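Local coordinates for leucine aminopeptidase 2 (Saccharomyces cerevisiae, PDB 2XQ0), which uses a catalytic zinc ion to cleave preferentially di- and tripeptides as an aminopeptidase, and has low epoxide hydrolase activity in vitro, at residues A[343-348]-A[464-469]. Residues are numbered along the deposited sequence; the frame is centred on the assembly and turned at random.
Sequences TRHFSA and PHFITA
H345 takes a hydrogen bond from the backbone of the loop leading into helix 469-484: I467 N donates to H345 ND1 at 2.9 Å. The bond is nearly straight at the hydrogen, although the donor sits 28° out of the imidazole plane. With chi1 at -76°, CG of H345 lies anti to the carbonyl carbon, and the ring is carried out from helix 341-360, here within the peptidase family M1 range, to this amide. The same imidazole makes two ring contacts. I467 lays its CD1 over the middle of one face, a CH-pi contact 3.7 Å from the ring centroid, while F466 turns an edge toward the face of the H345 ring in an offset edge-to-face pair with planes at 88°. One helical turn on, A348 CB rests on the F466 ring toward its rim, 3.4 Å from F466 CZ; P464 CB lies toward the rim of the opposite face. The A348 side chain is about 13 Å from bound bestatin. With an alanine at H345, the I467 amide would probably lose its acceptor and F466 its edge-to-face partner. Since ND1 accepts, a neutral H345 would probably carry its proton on NE2. One polar bond, set among apolar contacts, joins loop to helix.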
loop_
_atom_site.group_PDB
_atom_site.type_symbol
_atom_site.label_atom_id
_atom_site.label_comp_id
_atom_site.label_asym_id
_atom_site.label_seq_id
_atom_site.Cartn_x
_atom_site.Cartn_y
_atom_site.Cartn_z
ATOM N N THR A 343 6.128 -14.421 -16.542
ATOM C CA THR A 343 5.313 -14.037 -15.399
ATOM C C THR A 343 5.639 -12.610 -14.936
ATOM O O THR A 343 4.730 -11.806 -14.702
ATOM C CB THR A 343 5.484 -15.050 -14.240
ATOM O OG1 THR A 343 5.066 -16.339 -14.688
ATOM C CG2 THR A 343 4.637 -14.663 -13.035
ATOM N N ARG A 344 6.927 -12.283 -14.819
ATOM C CA ARG A 344 7.305 -10.922 -14.438
ATOM C C ARG A 344 6.727 -9.919 -15.435
ATOM O O ARG A 344 6.172 -8.881 -15.061
ATOM C CB ARG A 344 8.832 -10.760 -14.366
ATOM C CG ARG A 344 9.256 -9.278 -14.257
ATOM C CD ARG A 344 10.671 -9.111 -13.717
ATOM N NE ARG A 344 11.692 -9.252 -14.757
ATOM C CZ ARG A 344 12.644 -8.350 -14.975
ATOM N NH1 ARG A 344 12.694 -7.254 -14.232
ATOM N NH2 ARG A 344 13.541 -8.534 -15.930
ATOM N N HIS A 345 6.882 -10.225 -16.716
ATOM C CA HIS A 345 6.428 -9.333 -17.769
ATOM C C HIS A 345 4.908 -9.212 -17.800
ATOM O O HIS A 345 4.374 -8.140 -18.063
ATOM C CB HIS A 345 6.963 -9.809 -19.119
ATOM C CG HIS A 345 8.412 -9.500 -19.321
ATOM N ND1 HIS A 345 8.869 -8.723 -20.361
ATOM C CD2 HIS A 345 9.500 -9.817 -18.585
ATOM C CE1 HIS A 345 10.181 -8.598 -20.277
ATOM N NE2 HIS A 345 10.588 -9.251 -19.202
ATOM N N PHE A 346 4.203 -10.311 -17.545
ATOM C CA PHE A 346 2.739 -10.248 -17.470
ATOM C C PHE A 346 2.327 -9.272 -16.367
ATOM O O PHE A 346 1.435 -8.450 -16.526
ATOM C CB PHE A 346 2.154 -11.643 -17.190
ATOM C CG PHE A 346 0.650 -11.657 -17.070
ATOM C CD1 PHE A 346 -0.151 -11.514 -18.196
ATOM C CD2 PHE A 346 0.042 -11.781 -15.838
ATOM C CE1 PHE A 346 -1.529 -11.513 -18.086
ATOM C CE2 PHE A 346 -1.336 -11.792 -15.727
ATOM C CZ PHE A 346 -2.124 -11.654 -16.845
ATOM N N SER A 347 2.983 -9.363 -15.226
ATOM C CA SER A 347 2.654 -8.459 -14.121
ATOM C C SER A 347 2.893 -6.988 -14.541
ATOM O O SER A 347 2.092 -6.105 -14.221
ATOM C CB SER A 347 3.460 -8.863 -12.872
ATOM O OG SER A 347 3.362 -7.894 -11.847
ATOM N N ALA A 348 3.959 -6.734 -15.302
ATOM C CA ALA A 348 4.289 -5.371 -15.738
ATOM C C ALA A 348 3.255 -4.865 -16.725
ATOM O O ALA A 348 2.977 -3.669 -16.791
ATOM C CB ALA A 348 5.674 -5.336 -16.394
ATOM N N PRO A 464 7.780 0.098 -22.823
ATOM C CA PRO A 464 8.761 -0.962 -23.065
ATOM C C PRO A 464 8.174 -2.115 -23.878
ATOM O O PRO A 464 6.968 -2.157 -24.109
ATOM C CB PRO A 464 9.114 -1.433 -21.656
ATOM C CG PRO A 464 7.897 -1.104 -20.835
ATOM C CD PRO A 464 7.244 0.098 -21.446
ATOM N N HIS A 465 9.020 -3.049 -24.292
ATOM C CA HIS A 465 8.563 -4.195 -25.070
ATOM C C HIS A 465 8.446 -5.428 -24.189
ATOM O O HIS A 465 9.337 -6.278 -24.169
ATOM C CB HIS A 465 9.512 -4.462 -26.240
ATOM C CG HIS A 465 9.672 -3.289 -27.159
ATOM N ND1 HIS A 465 10.664 -2.346 -26.996
ATOM C CD2 HIS A 465 8.953 -2.895 -28.236
ATOM C CE1 HIS A 465 10.560 -1.431 -27.943
ATOM N NE2 HIS A 465 9.528 -1.740 -28.708
ATOM N N PHE A 466 7.336 -5.518 -23.465
ATOM C CA PHE A 466 7.098 -6.635 -22.562
ATOM C C PHE A 466 6.805 -7.925 -23.306
ATOM O O PHE A 466 6.163 -7.929 -24.363
ATOM C CB PHE A 466 5.952 -6.329 -21.604
ATOM C CG PHE A 466 6.262 -5.234 -20.634
ATOM C CD1 PHE A 466 7.435 -5.265 -19.898
ATOM C CD2 PHE A 466 5.377 -4.182 -20.450
ATOM C CE1 PHE A 466 7.733 -4.258 -19.008
ATOM C CE2 PHE A 466 5.661 -3.178 -19.556
ATOM C CZ PHE A 466 6.848 -3.217 -18.830
ATOM N N ILE A 467 7.286 -9.026 -22.750
ATOM C CA ILE A 467 6.929 -10.352 -23.261
ATOM C C ILE A 467 5.431 -10.532 -23.027
ATOM O O ILE A 467 4.953 -10.431 -21.893
ATOM C CB ILE A 467 7.735 -11.442 -22.536
ATOM C CG1 ILE A 467 9.237 -11.259 -22.814
ATOM C CG2 ILE A 467 7.240 -12.846 -22.922
ATOM C CD1 ILE A 467 10.121 -12.035 -21.856
ATOM N N THR A 468 4.670 -10.740 -24.097
ATOM C CA THR A 468 3.206 -10.765 -23.954
ATOM C C THR A 468 2.644 -12.171 -23.969
ATOM O O THR A 468 1.430 -12.352 -24.026
ATOM C CB THR A 468 2.503 -9.982 -25.064
ATOM O OG1 THR A 468 2.665 -10.675 -26.309
ATOM C CG2 THR A 468 3.072 -8.569 -25.179
ATOM N N ALA A 469 3.526 -13.167 -23.914
ATOM C CA ALA A 469 3.118 -14.569 -23.982
ATOM C C ALA A 469 1.894 -14.940 -23.127
ATOM O O ALA A 469 0.943 -15.518 -23.637
ATOM C CB ALA A 469 4.287 -15.478 -23.647
#